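Local atomic coordinates of monomethylamine corrinoid protein 1 (Methanosarcina barkeri, PDB entry 3EZX), a protein that carries a methyl group between the methyltransferases MtmB and MtbA on its bound corrinoid during methanogenesis from monomethylamine. Residues Asp103-Gly108 with Ala153-Ser158; Lys173-Val178 with Gly196-Ala201; Val99-Ile104 with Gly127-Asn132. All coordinates share one frame; numbering follows the deposited sequence.

Overall arrangement
The corrinoid domain is a parallel sheet flanked by helices, and the three contacts join loops that connect its strands and helices. Interactions 1 and 3 both involve the segment leaving strand 94-99, the loop that carries His105, whose NE2 ligates the cobalt of 5-hydroxybenzimidazolylcobamide. They share Asp103 and Ile104; their centres are about 8 Å apart and they pack directly, for instance Ser158 against Ala100 and Asp106 against Val128. Interaction 2 lies toward the periphery, its centre about 20 Å from that of interaction 1 and about 18 Å from that of interaction 3, with no touch to either. Its residues 196-201 nevertheless reach the corrinoid through Ala201.

Interaction 1 of 3, residues Asp103-Gly108 with Ala153-Ser158; sequences DIHDIG and ALMTTS
Asp103 turns its carboxylate toward the 153-158 loop and divides its two oxygens between two tasks. Asp103 OD2 faces across, accepting the backbone N of Leu154 at 2.9 Å on its syn side. The same Asp103 OD2 lies 2.8 Å from Ser158 OG. Ser158 OG also lies 2.7 Å from Met155 O, so either oxygen may take its proton. Asp103 OD1 serves its own loop, accepting His105 N at 3.0 Å in an Asx turn and His105 ND1 at 2.8 Å. With CG anti to the backbone N (chi1 -155°), the carboxylate lies between the histidine and the opposite loop.

Ile104 N binds the corrinoid. His105 comes next, its ring held at the edge by Asp103 OD1 in the ring plane; over one face sits Leu154 CB, 4.0 Å from the His105 ring centroid, a CH-pi contact. Met155 crosses the imidazole at about a right angle, with SD at the edge. These contacts restrict ring rotation while NE2 ligates the cobalt. Asp103, His105 and Gly108 fit the DXHXXG signature, and the His-Asp-Ser arrangement recalls the ligand triad of methionine synthase. Asp106 OD1 and, weakly, Ile107 N also bind the corrinoid.

The two loops follow neighbouring parallel strands, 94-99 and 147-152, and lead into helices 107-118 and 156-159; Ile107 packs on helix 61-82.

Interaction 2 of 3, residues Lys173-Val178 with Gly196-Ala201; sequences KLRDSV and GADATA
Arg175 and Asp198 meet across loops whose backbones stay well apart, the CA atoms of Arg175 and Ala197 lying 9.7 Å from each other and those of Val178 and Asp198 9.6 Å. A long side chain therefore spans the gap. Arg175 leaves its backbone with CG anti to N, bends at chi2 (67°), and presents one terminal nitrogen, NH2, to two acceptors. The first is Gly196 O, 2.9 Å from Arg175 NH2, met almost straight (174° at the hydrogen) and in the guanidinium plane. The second is Asp198 OD2. The Arg175 and Asp198 side chains approach from opposite directions, their flat groups turned 35° apart. This pair forms a salt bridge, but the modelled separation of 2.3 Å between Arg175 NH2 and Asp198 OD2 is very short and its exact value is doubtful. Asp198 OD1 stands farther off, 3.8 Å from Arg175 NH2, so the bridge runs through one oxygen rather than a paired, two-pronged contact.

The segments belong to the last part of the Rossmann-like corrinoid-binding domain. Residues 173-178 join helix 161-171 to edge strand 179-183, while 196-201 follow helix 189-195 and run beside that strand, Asp198 sharing a backbone bond with Cys180, before helix 204-213. Gly196 is the first residue beyond helix 189-195, with positive phi, at backbone angles where a CB would press on the preceding carbonyl oxygen, which calls for glycine. The guanidinium thus lies just past the C-terminal end of this helix, where a positive charge may be favoured.

Within the first loop, Val178 N donates to Arg175 O. Arg175 also lies against Met166 and Asn170 of helix 161-171, whereas the Val178 side chain packs on Val147 and Leu149 of strand 147-152.

Interaction 3 of 3, residues Val99-Ile104 with Gly127-Asn132; sequences VAEGDI and GVDVLN
Val99 and Val130 continue, through backbone bonds, the pairing of two parallel strands into the loops beyond them. Val130 N donates to Val99 O at 3.3 Å, while the bond from Val99 N to Gly127 O is weak. Between the two bonded residues Gly127 and Val130 lies Asp129, in a left-handed conformation. Another weak bond joins Asp129 N to Asp103 O. Within the first loop, Asp103 N closes a type II turn on Ala100 O at 3.1 Å; Gly102 occupies its third position, where its positive phi suits glycine.

One polar side chain, Asp129, grips this turn. With CG anti to N (chi1 179°), it offers the anti lone pair of Asp129 OD1 to Gly102 N at 2.7 Å. The loops follow strands 94-99 and 122-125, neighbours in the Rossmann-like sheet; Gly102 O, in the turn, and Ile104 N, just after it, bond to the corrinoid. The carboxylate of Asp103 is engaged by His105.

Among apolar contacts, Val99 and Val128 lie side by side, Val99 CG2 3.6 Å from Val128 CG1. The other methyl of Val128, CG2, faces Ile104 CB at 4.3 Å.

At the outer end, Glu101 and Leu131 cross obliquely, the carboxylate end of Glu101 against Leu131 CD2. A water accepts from Asn132 N at 2.9 Å; its leg to Glu101 OE1 is modelled very short and remains doubtful.

Interaction 1 of 3, residues Asp103-Gly108 with Ala153-Ser158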
ATOM      1  N   ASP A 103     -10.859  -1.617   8.186  1.00 33.44           N
ATOM      2  CA  ASP A 103     -10.370  -1.947   6.854  1.00 33.18           C
ATOM      3  C   ASP A 103      -9.338  -3.071   6.953  1.00 31.27           C
ATOM      4  O   ASP A 103      -8.464  -3.033   7.815  1.00 33.48           O
ATOM      5  CB  ASP A 103      -9.715  -0.707   6.236  1.00 23.09           C
ATOM      6  CG  ASP A 103      -9.727  -0.729   4.714  1.00 36.51           C
ATOM      7  OD1 ASP A 103      -9.459  -1.797   4.124  1.00 21.41           O
ATOM      8  OD2 ASP A 103      -9.996   0.332   4.106  1.00 22.94           O
ATOM      9  N   ILE A 104      -9.430  -4.074   6.085  1.00 27.32           N
ATOM     10  CA  ILE A 104      -8.454  -5.160   6.131  1.00 33.83           C
ATOM     11  C   ILE A 104      -7.696  -5.321   4.825  1.00 24.65           C
ATOM     12  O   ILE A 104      -6.908  -6.251   4.672  1.00 40.81           O
ATOM     13  CB  ILE A 104      -9.091  -6.516   6.499  1.00 25.79           C
ATOM     14  CG1 ILE A 104      -9.973  -7.012   5.358  1.00 18.93           C
ATOM     15  CG2 ILE A 104      -9.871  -6.375   7.792  1.00 27.09           C
ATOM     16  CD1 ILE A 104     -10.629  -8.338   5.638  1.00 23.06           C
ATOM     17  N   HIS A 105      -7.947  -4.423   3.879  1.00 24.60           N
ATOM     18  CA  HIS A 105      -7.240  -4.459   2.607  1.00 25.55           C
ATOM     19  C   HIS A 105      -5.795  -4.155   2.978  1.00 22.31           C
ATOM     20  O   HIS A 105      -5.507  -3.085   3.511  1.00 28.59           O
ATOM     21  CB  HIS A 105      -7.762  -3.375   1.650  1.00 32.82           C
ATOM     22  CG  HIS A 105      -9.177  -3.582   1.195  1.00 34.89           C
ATOM     23  ND1 HIS A 105     -10.291  -3.246   1.933  1.00 35.94           N
ATOM     24  CD2 HIS A 105      -9.655  -4.099   0.035  1.00 28.65           C
ATOM     25  CE1 HIS A 105     -11.379  -3.561   1.212  1.00 27.60           C
ATOM     26  NE2 HIS A 105     -11.047  -4.085   0.048  1.00 26.33           N
ATOM     27  N   ASP A 106      -4.885  -5.081   2.705  1.00 19.79           N
ATOM     28  CA  ASP A 106      -3.495  -4.853   3.061  1.00 26.22           C
ATOM     29  C   ASP A 106      -2.486  -5.001   1.926  1.00 23.13           C
ATOM     30  O   ASP A 106      -1.315  -4.676   2.094  1.00 33.31           O
ATOM     31  CB  ASP A 106      -3.106  -5.768   4.228  1.00 28.48           C
ATOM     32  CG  ASP A 106      -3.048  -7.232   3.837  1.00 33.47           C
ATOM     33  OD1 ASP A 106      -3.546  -7.582   2.749  1.00 37.07           O
ATOM     34  OD2 ASP A 106      -2.505  -8.034   4.626  1.00 37.96           O
ATOM     35  N   ILE A 107      -2.923  -5.481   0.769  1.00 16.02           N
ATOM     36  CA  ILE A 107      -1.999  -5.645  -0.354  1.00 17.81           C
ATOM     37  C   ILE A 107      -1.249  -4.348  -0.673  1.00 26.54           C
ATOM     38  O   ILE A 107      -0.016  -4.333  -0.719  1.00 23.06           O
ATOM     39  CB  ILE A 107      -2.741  -6.145  -1.609  1.00 23.39           C
ATOM     40  CG1 ILE A 107      -3.293  -7.549  -1.343  1.00 12.67           C
ATOM     41  CG2 ILE A 107      -1.802  -6.166  -2.812  1.00 24.27           C
ATOM     42  CD1 ILE A 107      -4.067  -8.150  -2.478  1.00 11.74           C
ATOM     43  N   GLY A 108      -1.994  -3.266  -0.883  1.00 30.09           N
ATOM     44  CA  GLY A 108      -1.377  -1.985  -1.167  1.00 23.61           C
ATOM     45  C   GLY A 108      -0.597  -1.462   0.015  1.00 32.14           C
ATOM     46  O   GLY A 108       0.470  -0.868  -0.126  1.00 23.83           O
ATOM     47  N   ALA A 153      -6.434   3.101   3.280  1.00 35.57           N
ATOM     48  CA  ALA A 153      -7.880   2.991   3.374  1.00 37.67           C
ATOM     49  C   ALA A 153      -8.420   2.795   1.959  1.00 41.28           C
ATOM     50  O   ALA A 153      -8.279   3.671   1.105  1.00 48.83           O
ATOM     51  CB  ALA A 153      -8.463   4.246   4.005  1.00 21.66           C
ATOM     52  N   LEU A 154      -9.014   1.637   1.704  1.00 37.64           N
ATOM     53  CA  LEU A 154      -9.559   1.353   0.382  1.00 42.29           C
ATOM     54  C   LEU A 154     -11.069   1.464   0.355  1.00 34.95           C
ATOM     55  O   LEU A 154     -11.709   1.197  -0.662  1.00 35.21           O
ATOM     56  CB  LEU A 154      -9.125  -0.034  -0.094  1.00 33.14           C
ATOM     57  CG  LEU A 154      -7.723  -0.066  -0.709  1.00 38.37           C
ATOM     58  CD1 LEU A 154      -6.681   0.357   0.322  1.00 49.67           C
ATOM     59  CD2 LEU A 154      -7.436  -1.462  -1.211  1.00 60.47           C
ATOM     60  N   MET A 155     -11.635   1.864   1.485  1.00 37.50           N
ATOM     61  CA  MET A 155     -13.070   2.039   1.585  1.00 39.29           C
ATOM     62  C   MET A 155     -13.362   3.432   2.112  1.00 48.35           C
ATOM     63  O   MET A 155     -12.738   3.883   3.073  1.00 53.40           O
ATOM     64  CB  MET A 155     -13.672   0.991   2.515  1.00 46.83           C
ATOM     65  CG  MET A 155     -13.459  -0.434   2.046  1.00 38.66           C
ATOM     66  SD  MET A 155     -14.544  -1.564   2.909  1.00 42.77           S
ATOM     67  CE  MET A 155     -13.834  -1.507   4.549  1.00 44.78           C
ATOM     68  N   THR A 156     -14.300   4.116   1.467  1.00 50.66           N
ATOM     69  CA  THR A 156     -14.680   5.466   1.862  1.00 50.56           C
ATOM     70  C   THR A 156     -15.061   5.527   3.335  1.00 46.32           C
ATOM     71  O   THR A 156     -14.655   6.445   4.048  1.00 43.22           O
ATOM     72  CB  THR A 156     -15.871   5.977   1.025  1.00 59.13           C
ATOM     73  OG1 THR A 156     -16.935   5.016   1.068  1.00 49.28           O
ATOM     74  CG2 THR A 156     -15.449   6.210  -0.424  1.00 55.55           C
ATOM     75  N   THR A 157     -15.837   4.545   3.784  1.00 39.36           N
ATOM     76  CA  THR A 157     -16.284   4.483   5.171  1.00 46.22           C
ATOM     77  C   THR A 157     -15.107   4.509   6.146  1.00 49.54           C
ATOM     78  O   THR A 157     -15.182   5.140   7.199  1.00 54.81           O
ATOM     79  CB  THR A 157     -17.113   3.206   5.431  1.00 55.19           C
ATOM     80  OG1 THR A 157     -18.118   3.074   4.418  1.00 65.81           O
ATOM     81  CG2 THR A 157     -17.788   3.276   6.792  1.00 39.39           C
ATOM     82  N   SER A 158     -14.021   3.828   5.791  1.00 48.78           N
ATOM     83  CA  SER A 158     -12.836   3.778   6.643  1.00 49.80           C
ATOM     84  C   SER A 158     -11.922   4.978   6.399  1.00 39.79           C
ATOM     85  O   SER A 158     -11.175   5.389   7.283  1.00 50.41           O
ATOM     86  CB  SER A 158     -12.057   2.483   6.392  1.00 55.88           C
ATOM     87  OG  SER A 158     -11.524   2.455   5.077  1.00 66.16           O
TER

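Interaction 2 of 3, residues Lys173-Val178 with Gly196-Ala201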
ATOM      1  N   LYS A 173      -1.589  17.926  20.460  1.00 54.89           N
ATOM      2  CA  LYS A 173      -0.482  18.765  20.017  1.00 63.14           C
ATOM      3  C   LYS A 173       0.732  17.898  19.705  1.00 59.81           C
ATOM      4  O   LYS A 173       1.783  18.018  20.333  1.00 61.67           O
ATOM      5  CB  LYS A 173      -0.148  19.796  21.103  1.00 65.92           C
ATOM      6  CG  LYS A 173      -1.361  20.609  21.556  1.00 69.23           C
ATOM      7  CD  LYS A 173      -0.984  21.738  22.504  1.00 85.39           C
ATOM      8  CE  LYS A 173      -2.211  22.555  22.897  1.00 89.17           C
ATOM      9  NZ  LYS A 173      -1.860  23.758  23.706  1.00 91.40           N
ATOM     10  N   LEU A 174       0.564  17.019  18.722  1.00 63.88           N
ATOM     11  CA  LEU A 174       1.607  16.089  18.305  1.00 54.32           C
ATOM     12  C   LEU A 174       1.844  16.236  16.800  1.00 49.33           C
ATOM     13  O   LEU A 174       2.884  15.837  16.270  1.00 35.21           O
ATOM     14  CB  LEU A 174       1.150  14.666  18.630  1.00 47.98           C
ATOM     15  CG  LEU A 174       2.194  13.572  18.831  1.00 60.94           C
ATOM     16  CD1 LEU A 174       3.100  13.944  19.985  1.00 56.92           C
ATOM     17  CD2 LEU A 174       1.495  12.251  19.118  1.00 68.87           C
ATOM     18  N   ARG A 175       0.858  16.825  16.132  1.00 51.23           N
ATOM     19  CA  ARG A 175       0.868  17.053  14.690  1.00 55.50           C
ATOM     20  C   ARG A 175       2.167  17.579  14.084  1.00 57.65           C
ATOM     21  O   ARG A 175       2.956  16.822  13.524  1.00 68.73           O
ATOM     22  CB  ARG A 175      -0.266  18.013  14.323  1.00 57.26           C
ATOM     23  CG  ARG A 175      -0.346  18.354  12.844  1.00 55.39           C
ATOM     24  CD  ARG A 175      -0.729  17.141  12.019  1.00 57.93           C
ATOM     25  NE  ARG A 175      -0.810  17.462  10.598  1.00 58.74           N
ATOM     26  CZ  ARG A 175       0.242  17.625   9.803  1.00 56.73           C
ATOM     27  NH1 ARG A 175       1.475  17.494  10.277  1.00 29.82           N
ATOM     28  NH2 ARG A 175       0.055  17.933   8.528  1.00 61.22           N
ATOM     29  N   ASP A 176       2.366  18.886  14.193  1.00 54.32           N
ATOM     30  CA  ASP A 176       3.531  19.564  13.636  1.00 60.80           C
ATOM     31  C   ASP A 176       4.885  18.872  13.792  1.00 55.21           C
ATOM     32  O   ASP A 176       5.843  19.226  13.105  1.00 59.82           O
ATOM     33  CB  ASP A 176       3.597  20.984  14.201  1.00 68.35           C
ATOM     34  CG  ASP A 176       2.280  21.728  14.045  1.00 75.31           C
ATOM     35  OD1 ASP A 176       1.721  21.729  12.926  1.00 74.42           O
ATOM     36  OD2 ASP A 176       1.804  22.313  15.041  1.00 82.02           O
ATOM     37  N   SER A 177       4.974  17.890  14.683  1.00 57.87           N
ATOM     38  CA  SER A 177       6.232  17.173  14.880  1.00 56.61           C
ATOM     39  C   SER A 177       6.345  15.956  13.957  1.00 57.39           C
ATOM     40  O   SER A 177       7.409  15.341  13.866  1.00 60.63           O
ATOM     41  CB  SER A 177       6.380  16.734  16.344  1.00 60.26           C
ATOM     42  OG  SER A 177       5.387  15.791  16.711  1.00 65.29           O
ATOM     43  N   VAL A 178       5.253  15.613  13.275  1.00 38.69           N
ATOM     44  CA  VAL A 178       5.247  14.477  12.356  1.00 51.40           C
ATOM     45  C   VAL A 178       4.603  14.808  11.007  1.00 53.87           C
ATOM     46  O   VAL A 178       3.713  15.655  10.920  1.00 55.21           O
ATOM     47  CB  VAL A 178       4.493  13.259  12.949  1.00 54.56           C
ATOM     48  CG1 VAL A 178       5.089  12.882  14.294  1.00 62.82           C
ATOM     49  CG2 VAL A 178       3.005  13.572  13.077  1.00 50.94           C
ATOM     50  N   GLY A 196      -6.041  17.911   6.449  1.00 65.68           N
ATOM     51  CA  GLY A 196      -4.834  18.623   6.830  1.00 56.60           C
ATOM     52  C   GLY A 196      -3.565  17.804   6.711  1.00 55.64           C
ATOM     53  O   GLY A 196      -2.592  18.062   7.418  1.00 49.80           O
ATOM     54  N   ALA A 197      -3.569  16.825   5.810  1.00 64.35           N
ATOM     55  CA  ALA A 197      -2.415  15.953   5.601  1.00 61.49           C
ATOM     56  C   ALA A 197      -1.297  16.634   4.816  1.00 61.76           C
ATOM     57  O   ALA A 197      -1.452  17.763   4.350  1.00 62.05           O
ATOM     58  CB  ALA A 197      -2.850  14.684   4.886  1.00 68.08           C
ATOM     59  N   ASP A 198      -0.176  15.933   4.668  1.00 59.32           N
ATOM     60  CA  ASP A 198       0.975  16.470   3.954  1.00 65.16           C
ATOM     61  C   ASP A 198       1.159  15.904   2.550  1.00 74.81           C
ATOM     62  O   ASP A 198       1.891  16.482   1.744  1.00 75.81           O
ATOM     63  CB  ASP A 198       2.261  16.232   4.755  1.00 71.34           C
ATOM     64  CG  ASP A 198       2.190  16.802   6.156  1.00 81.71           C
ATOM     65  OD1 ASP A 198       3.250  16.940   6.806  1.00 80.45           O
ATOM     66  OD2 ASP A 198       1.071  17.106   6.609  1.00 87.28           O
ATOM     67  N   ALA A 199       0.508  14.781   2.249  1.00 75.13           N
ATOM     68  CA  ALA A 199       0.651  14.188   0.923  1.00 70.34           C
ATOM     69  C   ALA A 199      -0.232  12.979   0.614  1.00 67.93           C
ATOM     70  O   ALA A 199      -1.304  12.786   1.195  1.00 57.76           O
ATOM     71  CB  ALA A 199       2.114  13.814   0.688  1.00 66.53           C
ATOM     72  N   THR A 200       0.253  12.188  -0.339  1.00 67.20           N
ATOM     73  CA  THR A 200      -0.389  10.968  -0.819  1.00 60.29           C
ATOM     74  C   THR A 200       0.340  10.509  -2.076  1.00 58.67           C
ATOM     75  O   THR A 200       1.087  11.272  -2.685  1.00 47.97           O
ATOM     76  CB  THR A 200      -1.877  11.186  -1.183  1.00 57.40           C
ATOM     77  OG1 THR A 200      -2.374  10.025  -1.865  1.00 31.38           O
ATOM     78  CG2 THR A 200      -2.039  12.403  -2.074  1.00 32.37           C
ATOM     79  N   ALA A 201       0.128   9.255  -2.452  1.00 61.77           N
ATOM     80  CA  ALA A 201       0.748   8.698  -3.644  1.00 60.31           C
ATOM     81  C   ALA A 201      -0.284   7.826  -4.344  1.00 61.73           C
ATOM     82  O   ALA A 201      -1.370   7.588  -3.814  1.00 63.26           O
ATOM     83  CB  ALA A 201       1.971   7.878  -3.271  1.00 55.70           C
TER

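Interaction 3 of 3, residues Val99-Ile104 with Gly127-Asn132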
ATOM      1  N   VAL A  99      -3.439   0.524   8.237  1.00 26.06           N
ATOM      2  CA  VAL A  99      -4.627   0.553   7.407  1.00 22.50           C
ATOM      3  C   VAL A  99      -5.732   1.023   8.359  1.00 28.77           C
ATOM      4  O   VAL A  99      -5.824   0.544   9.484  1.00 21.51           O
ATOM      5  CB  VAL A  99      -4.964  -0.844   6.868  1.00 30.41           C
ATOM      6  CG1 VAL A  99      -6.173  -0.763   5.952  1.00 27.03           C
ATOM      7  CG2 VAL A  99      -3.766  -1.422   6.141  1.00 11.72           C
ATOM      8  N   ALA A 100      -6.559   1.960   7.907  1.00 29.04           N
ATOM      9  CA  ALA A 100      -7.644   2.509   8.720  1.00 30.02           C
ATOM     10  C   ALA A 100      -8.504   1.478   9.452  1.00 41.50           C
ATOM     11  O   ALA A 100      -8.574   0.310   9.062  1.00 47.50           O
ATOM     12  CB  ALA A 100      -8.530   3.387   7.860  1.00 34.79           C
ATOM     13  N   GLU A 101      -9.172   1.929  10.511  1.00 41.52           N
ATOM     14  CA  GLU A 101     -10.037   1.072  11.321  1.00 38.69           C
ATOM     15  C   GLU A 101     -11.162   0.456  10.504  1.00 27.13           C
ATOM     16  O   GLU A 101     -11.809   1.139   9.714  1.00 23.81           O
ATOM     17  CB  GLU A 101     -10.647   1.877  12.471  1.00 35.84           C
ATOM     18  CG  GLU A 101     -11.411   1.039  13.480  1.00 42.10           C
ATOM     19  CD  GLU A 101     -12.024   1.881  14.581  1.00 56.46           C
ATOM     20  OE1 GLU A 101     -11.325   2.783  15.087  1.00 52.42           O
ATOM     21  OE2 GLU A 101     -13.197   1.639  14.946  1.00 62.17           O
ATOM     22  N   GLY A 102     -11.393  -0.838  10.710  1.00 27.81           N
ATOM     23  CA  GLY A 102     -12.452  -1.533  10.001  1.00 25.29           C
ATOM     24  C   GLY A 102     -12.075  -1.956   8.597  1.00 29.02           C
ATOM     25  O   GLY A 102     -12.869  -2.583   7.902  1.00 37.74           O
ATOM     26  N   ASP A 103     -10.859  -1.617   8.186  1.00 33.44           N
ATOM     27  CA  ASP A 103     -10.370  -1.947   6.854  1.00 33.18           C
ATOM     28  C   ASP A 103      -9.338  -3.071   6.953  1.00 31.27           C
ATOM     29  O   ASP A 103      -8.464  -3.033   7.815  1.00 33.48           O
ATOM     30  CB  ASP A 103      -9.715  -0.707   6.236  1.00 23.09           C
ATOM     31  CG  ASP A 103      -9.727  -0.729   4.714  1.00 36.51           C
ATOM     32  OD1 ASP A 103      -9.459  -1.797   4.124  1.00 21.41           O
ATOM     33  OD2 ASP A 103      -9.996   0.332   4.106  1.00 22.94           O
ATOM     34  N   ILE A 104      -9.430  -4.074   6.085  1.00 27.32           N
ATOM     35  CA  ILE A 104      -8.454  -5.160   6.131  1.00 33.83           C
ATOM     36  C   ILE A 104      -7.696  -5.321   4.825  1.00 24.65           C
ATOM     37  O   ILE A 104      -6.908  -6.251   4.672  1.00 40.81           O
ATOM     38  CB  ILE A 104      -9.091  -6.516   6.499  1.00 25.79           C
ATOM     39  CG1 ILE A 104      -9.973  -7.012   5.358  1.00 18.93           C
ATOM     40  CG2 ILE A 104      -9.871  -6.375   7.792  1.00 27.09           C
ATOM     41  CD1 ILE A 104     -10.629  -8.338   5.638  1.00 23.06           C
ATOM     42  N   GLY A 127      -0.211  -3.065  11.150  1.00 22.43           N
ATOM     43  CA  GLY A 127      -1.157  -4.051  10.657  1.00 28.68           C
ATOM     44  C   GLY A 127      -2.387  -3.392  10.057  1.00 28.42           C
ATOM     45  O   GLY A 127      -2.288  -2.296   9.511  1.00 27.21           O
ATOM     46  N   VAL A 128      -3.543  -4.049  10.161  1.00 26.62           N
ATOM     47  CA  VAL A 128      -4.795  -3.514   9.620  1.00 26.11           C
ATOM     48  C   VAL A 128      -5.827  -3.286  10.721  1.00 30.99           C
ATOM     49  O   VAL A 128      -5.651  -3.746  11.850  1.00 40.36           O
ATOM     50  CB  VAL A 128      -5.433  -4.478   8.573  1.00 34.27           C
ATOM     51  CG1 VAL A 128      -4.461  -4.755   7.445  1.00 26.49           C
ATOM     52  CG2 VAL A 128      -5.855  -5.781   9.241  1.00 20.50           C
ATOM     53  N   ASP A 129      -6.905  -2.579  10.393  1.00 28.52           N
ATOM     54  CA  ASP A 129      -7.965  -2.333  11.364  1.00 32.02           C
ATOM     55  C   ASP A 129      -7.399  -1.662  12.618  1.00 27.61           C
ATOM     56  O   ASP A 129      -7.823  -1.944  13.736  1.00 26.69           O
ATOM     57  CB  ASP A 129      -8.635  -3.675  11.704  1.00 25.63           C
ATOM     58  CG  ASP A 129      -9.745  -3.545  12.728  1.00 33.20           C
ATOM     59  OD1 ASP A 129     -10.583  -2.632  12.589  1.00 36.56           O
ATOM     60  OD2 ASP A 129      -9.783  -4.376  13.663  1.00 25.33           O
ATOM     61  N   VAL A 130      -6.443  -0.762  12.413  1.00 31.38           N
ATOM     62  CA  VAL A 130      -5.790  -0.040  13.504  1.00 25.75           C
ATOM     63  C   VAL A 130      -6.609   1.150  13.994  1.00 33.49           C
ATOM     64  O   VAL A 130      -7.019   1.993  13.197  1.00 39.06           O
ATOM     65  CB  VAL A 130      -4.418   0.493  13.059  1.00 27.69           C
ATOM     66  CG1 VAL A 130      -3.711   1.149  14.232  1.00 25.29           C
ATOM     67  CG2 VAL A 130      -3.581  -0.642  12.479  1.00 37.25           C
ATOM     68  N   LEU A 131      -6.835   1.220  15.304  1.00 32.27           N
ATOM     69  CA  LEU A 131      -7.591   2.327  15.894  1.00 34.46           C
ATOM     70  C   LEU A 131      -6.785   3.614  15.737  1.00 33.27           C
ATOM     71  O   LEU A 131      -5.553   3.580  15.744  1.00 36.44           O
ATOM     72  CB  LEU A 131      -7.846   2.068  17.383  1.00 38.03           C
ATOM     73  CG  LEU A 131      -8.719   0.871  17.768  1.00 47.22           C
ATOM     74  CD1 LEU A 131      -8.542   0.564  19.248  1.00 43.89           C
ATOM     75  CD2 LEU A 131     -10.175   1.163  17.444  1.00 36.95           C
ATOM     76  N   ASN A 132      -7.468   4.746  15.597  1.00 26.47           N
ATOM     77  CA  ASN A 132      -6.766   6.009  15.443  1.00 27.69           C
ATOM     78  C   ASN A 132      -5.930   6.346  16.672  1.00 33.78           C
ATOM     79  O   ASN A 132      -4.875   6.961  16.561  1.00 36.64           O
ATOM     80  CB  ASN A 132      -7.748   7.137  15.154  1.00 32.54           C
ATOM     81  CG  ASN A 132      -8.372   7.020  13.787  1.00 37.17           C
ATOM     82  OD1 ASN A 132      -7.721   6.598  12.833  1.00 43.91           O
ATOM     83  ND2 ASN A 132      -9.635   7.407  13.678  1.00 45.81           N
TER
HETATM   84  O   HOH W   1     -10.313   5.008  15.068  1.00 32.92           O